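Local coordinates for protein seryl-tRNA synthetase (Pyrococcus horikoshii, PDB 2DQ0) that attaches serine to tRNA(Ser), and probably also to tRNA(Sec), using ATP, as a homodimeric class II synthetase with a coiled-coil arm, at residues 6-11 with 39-44; 27-32 with 104-109; 140-143 with 149-152. All blocks are in the same frame, centred on the assembly; numbering follows the deposited sequence.

Interaction 1: 6-11 with 39-44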
# COMPACT_ATOMS: atom_id res chain seq x y z
N LEU A 6 -17.14 -5.91 -34.22
CA LEU A 6 -18.44 -6.07 -33.61
C LEU A 6 -19.39 -4.89 -33.82
O LEU A 6 -20.60 -5.06 -34.02
CB LEU A 6 -18.25 -6.38 -32.12
CG LEU A 6 -19.49 -6.71 -31.29
CD1 LEU A 6 -20.12 -5.42 -30.75
CD2 LEU A 6 -20.47 -7.50 -32.15
N ILE A 7 -18.84 -3.67 -33.80
CA ILE A 7 -19.70 -2.52 -34.01
C ILE A 7 -20.02 -2.40 -35.50
O ILE A 7 -21.03 -1.83 -35.90
CB ILE A 7 -19.06 -1.19 -33.46
CG1 ILE A 7 -17.87 -0.79 -34.32
CG2 ILE A 7 -18.60 -1.36 -32.00
CD1 ILE A 7 -18.26 0.01 -35.54
N ARG A 8 -19.14 -2.95 -36.34
CA ARG A 8 -19.39 -2.87 -37.77
C ARG A 8 -20.41 -3.92 -38.18
O ARG A 8 -21.30 -3.65 -38.97
CB ARG A 8 -18.09 -3.05 -38.57
CG ARG A 8 -17.28 -1.78 -38.68
CD ARG A 8 -16.24 -1.84 -39.79
NE ARG A 8 -15.25 -2.88 -39.56
CZ ARG A 8 -13.93 -2.68 -39.58
NH1 ARG A 8 -13.11 -3.70 -39.36
NH2 ARG A 8 -13.44 -1.47 -39.81
N GLU A 9 -20.30 -5.12 -37.61
CA GLU A 9 -21.21 -6.20 -37.94
C GLU A 9 -22.50 -6.26 -37.13
O GLU A 9 -23.30 -7.18 -37.33
CB GLU A 9 -20.47 -7.53 -37.89
CG GLU A 9 -19.52 -7.69 -39.07
CD GLU A 9 -18.53 -8.81 -38.87
OE1 GLU A 9 -18.95 -9.91 -38.46
OE2 GLU A 9 -17.32 -8.59 -39.13
N ASN A 10 -22.70 -5.32 -36.20
CA ASN A 10 -23.96 -5.29 -35.44
C ASN A 10 -24.17 -4.09 -34.56
O ASN A 10 -24.41 -4.22 -33.36
CB ASN A 10 -24.17 -6.55 -34.61
CG ASN A 10 -25.67 -6.82 -34.36
OD1 ASN A 10 -26.05 -7.80 -33.71
ND2 ASN A 10 -26.53 -5.94 -34.88
N PRO A 11 -24.14 -2.89 -35.14
CA PRO A 11 -24.33 -1.64 -34.39
C PRO A 11 -25.61 -1.58 -33.54
O PRO A 11 -25.61 -0.98 -32.46
CB PRO A 11 -24.30 -0.56 -35.48
CG PRO A 11 -24.67 -1.31 -36.73
CD PRO A 11 -23.95 -2.61 -36.57
N GLU A 39 -14.70 6.68 -43.18
CA GLU A 39 -13.77 7.66 -43.70
C GLU A 39 -12.35 7.05 -43.72
O GLU A 39 -11.58 7.21 -44.69
CB GLU A 39 -13.82 8.91 -42.83
CG GLU A 39 -12.94 10.05 -43.29
CD GLU A 39 -13.34 11.36 -42.65
OE1 GLU A 39 -12.62 12.36 -42.87
OE2 GLU A 39 -14.38 11.39 -41.95
N TRP A 40 -12.03 6.33 -42.64
CA TRP A 40 -10.75 5.66 -42.45
C TRP A 40 -10.44 4.74 -43.63
O TRP A 40 -9.38 4.86 -44.25
CB TRP A 40 -10.79 4.86 -41.13
CG TRP A 40 -9.60 3.95 -40.88
CD1 TRP A 40 -8.30 4.32 -40.75
CD2 TRP A 40 -9.62 2.52 -40.72
NE1 TRP A 40 -7.51 3.22 -40.52
CE2 TRP A 40 -8.29 2.10 -40.50
CE3 TRP A 40 -10.63 1.55 -40.75
CZ2 TRP A 40 -7.95 0.76 -40.31
CZ3 TRP A 40 -10.28 0.21 -40.56
CH2 TRP A 40 -8.95 -0.16 -40.35
N ARG A 41 -11.35 3.82 -43.94
CA ARG A 41 -11.12 2.89 -45.04
C ARG A 41 -11.14 3.56 -46.41
O ARG A 41 -10.50 3.09 -47.35
CB ARG A 41 -12.12 1.73 -44.98
CG ARG A 41 -13.52 2.11 -44.50
CD ARG A 41 -14.40 0.87 -44.26
NE ARG A 41 -13.74 -0.11 -43.40
CZ ARG A 41 -12.90 -1.05 -43.84
NH1 ARG A 41 -12.62 -1.14 -45.13
NH2 ARG A 41 -12.33 -1.89 -42.98
N THR A 42 -11.86 4.67 -46.53
CA THR A 42 -11.91 5.35 -47.81
C THR A 42 -10.55 5.95 -48.11
O THR A 42 -10.00 5.78 -49.21
CB THR A 42 -12.99 6.46 -47.83
OG1 THR A 42 -14.29 5.86 -47.83
CG2 THR A 42 -12.84 7.34 -49.07
N LYS A 43 -9.98 6.64 -47.12
CA LYS A 43 -8.68 7.26 -47.34
C LYS A 43 -7.61 6.21 -47.63
O LYS A 43 -6.72 6.44 -48.46
CB LYS A 43 -8.27 8.12 -46.15
CG LYS A 43 -8.99 9.44 -46.11
CD LYS A 43 -8.54 10.26 -44.91
CE LYS A 43 -9.40 11.50 -44.80
NZ LYS A 43 -9.43 12.19 -46.12
N LEU A 44 -7.70 5.06 -46.97
CA LEU A 44 -6.74 4.00 -47.20
C LEU A 44 -6.82 3.48 -48.63
O LEU A 44 -5.79 3.22 -49.26
CB LEU A 44 -6.97 2.87 -46.20
CG LEU A 44 -6.12 1.61 -46.38
CD1 LEU A 44 -4.64 1.96 -46.57
CD2 LEU A 44 -6.33 0.72 -45.16
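The guanidinium group of Arg-8 has NH2 of Arg-41 over one of its faces. CZ3 of Trp-40 lies at the edge of the Arg-8 guanidinium, near the plane of that group. The contact sits on the N-terminal tRNA-binding arm, an antiparallel coiled coil of helices 28-65 and 72-103. Here the short helix 4-9 lies against helix 28-65. The backbones stay far apart, with Arg-8 CA 12.4 Å from Arg-41 CA. Long side chains span the gap.

The two arginines come from opposite directions. Their guanidinium planes stand 77° apart, and Arg-41 brings its edge to a face of Arg-8. NH2 of Arg-8 and NH2 of Arg-41 are 3.4 Å apart. Both are donors, so no hydrogen bond joins them. Asp-37, just before the second segment, is a partner of both. Its OD2 makes a salt bridge with NH2 of Arg-8 and a long, weak ion pair with NE of Arg-41. This shared carboxylate probably offsets the two like charges.

CG of Arg-8 is anti to the carbonyl carbon (chi1 -82°), and the chain then bends at chi3. This carries NH2 out to the second segment. The Trp-40 side chain also touches Val-92 and Lys-96 of helix 72-103, so the same residue joins the two helices of the coil. The ring and guanidinium planes are only 8° apart, and NH2 lies near the ring plane at its edge. It is a rim contact, not a stack. NH2 of Arg-8 is 3.7 Å from CZ3 of Trp-40, a corner of the indole's six-membered ring.

Interaction 2: 27-32 with 104-109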
# COMPACT_ATOMS: atom_id res chain seq x y z
N VAL A 27 -24.99 6.21 -26.94
CA VAL A 27 -25.53 5.47 -28.07
C VAL A 27 -25.09 6.19 -29.36
O VAL A 27 -24.69 5.56 -30.33
CB VAL A 27 -27.08 5.38 -27.99
CG1 VAL A 27 -27.71 6.74 -28.24
CG2 VAL A 27 -27.58 4.38 -29.00
N LYS A 28 -25.13 7.52 -29.33
CA LYS A 28 -24.75 8.33 -30.48
C LYS A 28 -23.33 8.09 -30.96
O LYS A 28 -22.91 8.61 -31.99
CB LYS A 28 -24.91 9.82 -30.16
CG LYS A 28 -24.02 10.33 -29.04
CD LYS A 28 -24.00 11.84 -29.00
CE LYS A 28 -23.47 12.37 -27.68
NZ LYS A 28 -24.39 12.04 -26.56
N TRP A 29 -22.58 7.30 -30.21
CA TRP A 29 -21.19 7.00 -30.55
C TRP A 29 -21.05 5.90 -31.59
O TRP A 29 -20.10 5.89 -32.37
CB TRP A 29 -20.44 6.56 -29.29
CG TRP A 29 -19.95 7.66 -28.42
CD1 TRP A 29 -20.11 9.00 -28.61
CD2 TRP A 29 -19.14 7.51 -27.26
NE1 TRP A 29 -19.44 9.70 -27.63
CE2 TRP A 29 -18.84 8.80 -26.79
CE3 TRP A 29 -18.63 6.40 -26.57
CZ2 TRP A 29 -18.05 9.02 -25.66
CZ3 TRP A 29 -17.85 6.61 -25.44
CH2 TRP A 29 -17.57 7.92 -25.00
N VAL A 30 -21.99 4.96 -31.60
CA VAL A 30 -21.94 3.86 -32.55
C VAL A 30 -21.88 4.38 -33.98
O VAL A 30 -21.11 3.88 -34.80
CB VAL A 30 -23.15 2.97 -32.40
CG1 VAL A 30 -23.01 1.74 -33.31
CG2 VAL A 30 -23.29 2.57 -30.95
N ASP A 31 -22.69 5.40 -34.27
CA ASP A 31 -22.72 5.97 -35.60
C ASP A 31 -21.47 6.78 -35.84
O ASP A 31 -20.93 6.79 -36.96
CB ASP A 31 -23.96 6.86 -35.79
CG ASP A 31 -25.26 6.08 -35.74
OD1 ASP A 31 -25.37 5.04 -36.41
OD2 ASP A 31 -26.18 6.52 -35.02
N GLU A 32 -21.00 7.45 -34.79
CA GLU A 32 -19.81 8.26 -34.93
C GLU A 32 -18.60 7.39 -35.31
O GLU A 32 -17.86 7.73 -36.23
CB GLU A 32 -19.54 9.03 -33.64
CG GLU A 32 -18.34 9.99 -33.70
CD GLU A 32 -18.39 10.98 -34.88
OE1 GLU A 32 -19.47 11.21 -35.45
OE2 GLU A 32 -17.33 11.56 -35.22
N TRP A 104 -12.36 2.59 -26.40
CA TRP A 104 -11.86 2.36 -25.04
C TRP A 104 -12.84 2.86 -24.01
O TRP A 104 -12.75 2.52 -22.84
CB TRP A 104 -10.54 3.09 -24.80
CG TRP A 104 -9.35 2.40 -25.37
CD1 TRP A 104 -9.04 2.25 -26.69
CD2 TRP A 104 -8.32 1.74 -24.63
NE1 TRP A 104 -7.87 1.54 -26.81
CE2 TRP A 104 -7.41 1.22 -25.56
CE3 TRP A 104 -8.07 1.55 -23.26
CZ2 TRP A 104 -6.26 0.51 -25.18
CZ3 TRP A 104 -6.94 0.85 -22.87
CH2 TRP A 104 -6.04 0.33 -23.83
N ARG A 105 -13.76 3.69 -24.47
CA ARG A 105 -14.71 4.27 -23.57
C ARG A 105 -16.11 3.68 -23.69
O ARG A 105 -17.10 4.31 -23.32
CB ARG A 105 -14.68 5.79 -23.73
CG ARG A 105 -13.77 6.47 -22.69
CD ARG A 105 -13.15 7.79 -23.16
NE ARG A 105 -12.04 7.48 -24.04
CZ ARG A 105 -10.81 7.94 -23.88
NH1 ARG A 105 -10.54 8.74 -22.86
NH2 ARG A 105 -9.85 7.59 -24.73
N LEU A 106 -16.19 2.46 -24.22
CA LEU A 106 -17.46 1.77 -24.36
C LEU A 106 -17.44 0.52 -23.48
O LEU A 106 -16.46 -0.21 -23.44
CB LEU A 106 -17.73 1.42 -25.83
CG LEU A 106 -18.13 2.62 -26.72
CD1 LEU A 106 -18.18 2.18 -28.18
CD2 LEU A 106 -19.49 3.17 -26.27
N PRO A 107 -18.52 0.26 -22.74
CA PRO A 107 -18.55 -0.91 -21.88
C PRO A 107 -18.70 -2.22 -22.61
O PRO A 107 -19.22 -2.26 -23.72
CB PRO A 107 -19.74 -0.64 -20.96
CG PRO A 107 -20.69 0.03 -21.86
CD PRO A 107 -19.78 1.02 -22.62
N ASN A 108 -18.26 -3.29 -21.96
CA ASN A 108 -18.36 -4.62 -22.54
C ASN A 108 -19.82 -4.93 -22.82
O ASN A 108 -20.71 -4.47 -22.11
CB ASN A 108 -17.79 -5.67 -21.59
CG ASN A 108 -17.32 -6.92 -22.32
OD1 ASN A 108 -16.74 -7.83 -21.73
ND2 ASN A 108 -17.56 -6.96 -23.63
N ILE A 109 -20.05 -5.70 -23.88
CA ILE A 109 -21.39 -6.09 -24.25
C ILE A 109 -21.81 -7.12 -23.22
O ILE A 109 -21.04 -8.04 -22.91
CB ILE A 109 -21.42 -6.73 -25.65
CG1 ILE A 109 -20.86 -5.74 -26.68
CG2 ILE A 109 -22.85 -7.11 -26.02
CD1 ILE A 109 -21.63 -4.46 -26.76
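The foot of the N-terminal arm is packed here, where Trp-29, in the first turn of helix 28-65, meets Arg-105 and Leu-106 in the loop after helix 72-103. The indole points its six-membered ring at the loop and is touched along its edge. CE3 of Trp-29 lies 3.4 Å from CD2 of Leu-106. Next to it, CZ3 of Trp-29 is 3.2 Å from the carbonyl O of Arg-105, near the ring plane. That oxygen is hydrogen-bonded by NZ of Lys-26. With chi1 at -82°, CG of Trp-29 sits beside its own backbone N, and the ring extends from the helix to the loop.

The contact closes the base of the long helical hairpin that forms the tRNA-binding arm. Tyr-102, near the end of the returning helix, makes an edge-to-face pair with the Trp-29 ring. The same loop runs on to the catalytic core, where the O of Leu-106 takes a hydrogen bond from NE1 of Trp-380.

Only the root of the Arg-105 side chain takes part, with CB 3.7 Å from CZ3 of Trp-29. Its guanidinium turns back to Tyr-101: NE hydrogen-bonds to the Tyr-101 O, and the guanidinium makes a cation-pi contact with the Tyr-101 ring.

Interaction 3: 140-143 with 149-152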
# COMPACT_ATOMS: atom_id res chain seq x y z
N GLU A 140 -39.68 -8.59 8.18
CA GLU A 140 -40.26 -8.36 6.87
C GLU A 140 -39.16 -8.13 5.86
O GLU A 140 -39.14 -8.76 4.81
CB GLU A 140 -41.25 -7.19 6.87
CG GLU A 140 -41.94 -6.99 5.52
CD GLU A 140 -43.33 -6.40 5.62
OE1 GLU A 140 -43.94 -6.16 4.55
OE2 GLU A 140 -43.81 -6.17 6.75
N ARG A 141 -38.22 -7.24 6.18
CA ARG A 141 -37.13 -6.97 5.26
C ARG A 141 -36.45 -8.29 4.92
O ARG A 141 -36.25 -8.61 3.74
CB ARG A 141 -36.11 -5.99 5.86
CG ARG A 141 -34.90 -5.74 4.95
CD ARG A 141 -34.24 -4.39 5.18
NE ARG A 141 -33.60 -4.30 6.49
CZ ARG A 141 -33.36 -3.16 7.13
NH1 ARG A 141 -33.71 -2.00 6.58
NH2 ARG A 141 -32.77 -3.19 8.32
N PHE A 142 -36.10 -9.07 5.93
CA PHE A 142 -35.44 -10.32 5.67
C PHE A 142 -36.24 -11.19 4.70
O PHE A 142 -35.68 -11.71 3.73
CB PHE A 142 -35.21 -11.11 6.95
CG PHE A 142 -34.77 -12.52 6.70
CD1 PHE A 142 -35.71 -13.55 6.55
CD2 PHE A 142 -33.43 -12.81 6.48
CE1 PHE A 142 -35.32 -14.83 6.18
CE2 PHE A 142 -33.04 -14.10 6.10
CZ PHE A 142 -33.99 -15.11 5.95
N LEU A 143 -37.53 -11.35 4.96
CA LEU A 143 -38.38 -12.21 4.14
C LEU A 143 -38.52 -11.77 2.70
O LEU A 143 -38.59 -12.61 1.79
CB LEU A 143 -39.74 -12.37 4.79
CG LEU A 143 -39.70 -13.31 6.00
CD1 LEU A 143 -40.99 -13.23 6.80
CD2 LEU A 143 -39.46 -14.72 5.51
N LYS A 149 -37.26 -18.05 0.38
CA LYS A 149 -36.47 -19.19 -0.06
C LYS A 149 -35.27 -19.50 0.84
O LYS A 149 -34.42 -20.30 0.47
CB LYS A 149 -35.97 -18.94 -1.48
CG LYS A 149 -37.07 -18.66 -2.52
CD LYS A 149 -36.48 -18.48 -3.92
CE LYS A 149 -37.54 -18.41 -5.03
NZ LYS A 149 -38.40 -17.18 -5.01
N MET A 150 -35.19 -18.90 2.03
CA MET A 150 -34.04 -19.14 2.91
C MET A 150 -34.43 -19.48 4.34
O MET A 150 -35.27 -18.81 4.94
CB MET A 150 -33.11 -17.91 2.89
CG MET A 150 -31.97 -17.91 3.91
SD MET A 150 -30.85 -16.48 3.72
CE MET A 150 -29.36 -17.16 4.17
N GLU A 151 -33.80 -20.52 4.90
CA GLU A 151 -34.11 -20.93 6.26
C GLU A 151 -33.65 -19.86 7.23
O GLU A 151 -32.74 -19.10 6.91
CB GLU A 151 -33.44 -22.28 6.57
CG GLU A 151 -34.08 -22.99 7.76
CD GLU A 151 -35.61 -22.91 7.72
OE1 GLU A 151 -36.21 -23.49 6.79
OE2 GLU A 151 -36.23 -22.27 8.62
N TYR A 152 -34.29 -19.77 8.39
CA TYR A 152 -33.91 -18.73 9.35
C TYR A 152 -34.44 -18.93 10.76
O TYR A 152 -35.47 -19.55 10.97
CB TYR A 152 -34.37 -17.37 8.86
CG TYR A 152 -35.86 -17.18 8.91
CD1 TYR A 152 -36.48 -16.56 10.00
CD2 TYR A 152 -36.66 -17.62 7.86
CE1 TYR A 152 -37.87 -16.37 10.03
CE2 TYR A 152 -38.04 -17.44 7.88
CZ TYR A 152 -38.63 -16.81 8.97
OH TYR A 152 -39.99 -16.59 8.94
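Phe-142 overlaps the ring of Tyr-152 with its CD1 and CE1 corner. CE1 of Phe-142 is 3.5 Å from CD2 of Tyr-152, and CD1 of Phe-142 lies over one face of the tyrosine, offset toward its rim. The ring planes are 50° apart. The pair is therefore oblique, neither a stack nor a T-shape.

Tyr-152 holds its CG between the backbone N and the carbonyl carbon (chi1 71°), a crowded position. From there the ring passes Phe-142 and reaches Leu-143. CD2 of Leu-143 is 3.9 Å from CE2 of Tyr-152. Both leucine methyls also lie near the tyrosine OH, which they meet by packing alone. With an alanine here, Phe-142 and Leu-143 would probably lose the ring that both pack against, leaving a gap between helix and strand.

Met-150 comes to another part of the Phe-142 ring, and the two side chains cross at about a right angle. Its CG meets CZ of Phe-142 at the ring edge, 4.0 Å away. SD of Met-150 is 4.0 Å from CE2 of Phe-142, an oblique Met-aromatic contact. Between Met-150 and Tyr-152, the CB of Glu-151 points away from the helix. The N-H of Tyr-152 bonds to OE2 of Glu-151, 3.2 Å from N, at an angle of 159°.

Trp-361 makes an edge-to-face pair with Phe-142, and Ala-132 and Val-134 also touch it. The whole is a small aromatic cluster in a helix-turn-strand unit, where helix 139-146 folds back on the start of strand 152-155.

In the fold
From the N terminus, interaction 1 opens on helix 4-9. Interaction 2 opens next, at the start of helix 28-65. Interaction 1 closes further along that helix, at 39-44. The chain then runs out along the arm and back through helix 72-103 before interaction 2 closes at 104-109. The two loops therefore cross. They also touch: Pro-11 packs on Val-30 and Leu-6 on Ile-109. Together they tie helix 4-9 and the loop after helix 72-103 to helix 28-65, at the base of the arm. Interaction 3 follows in series and closes a short loop between helix 139-146 and strand 152-155. Its nearest atoms are about 26 Å from those of interaction 2.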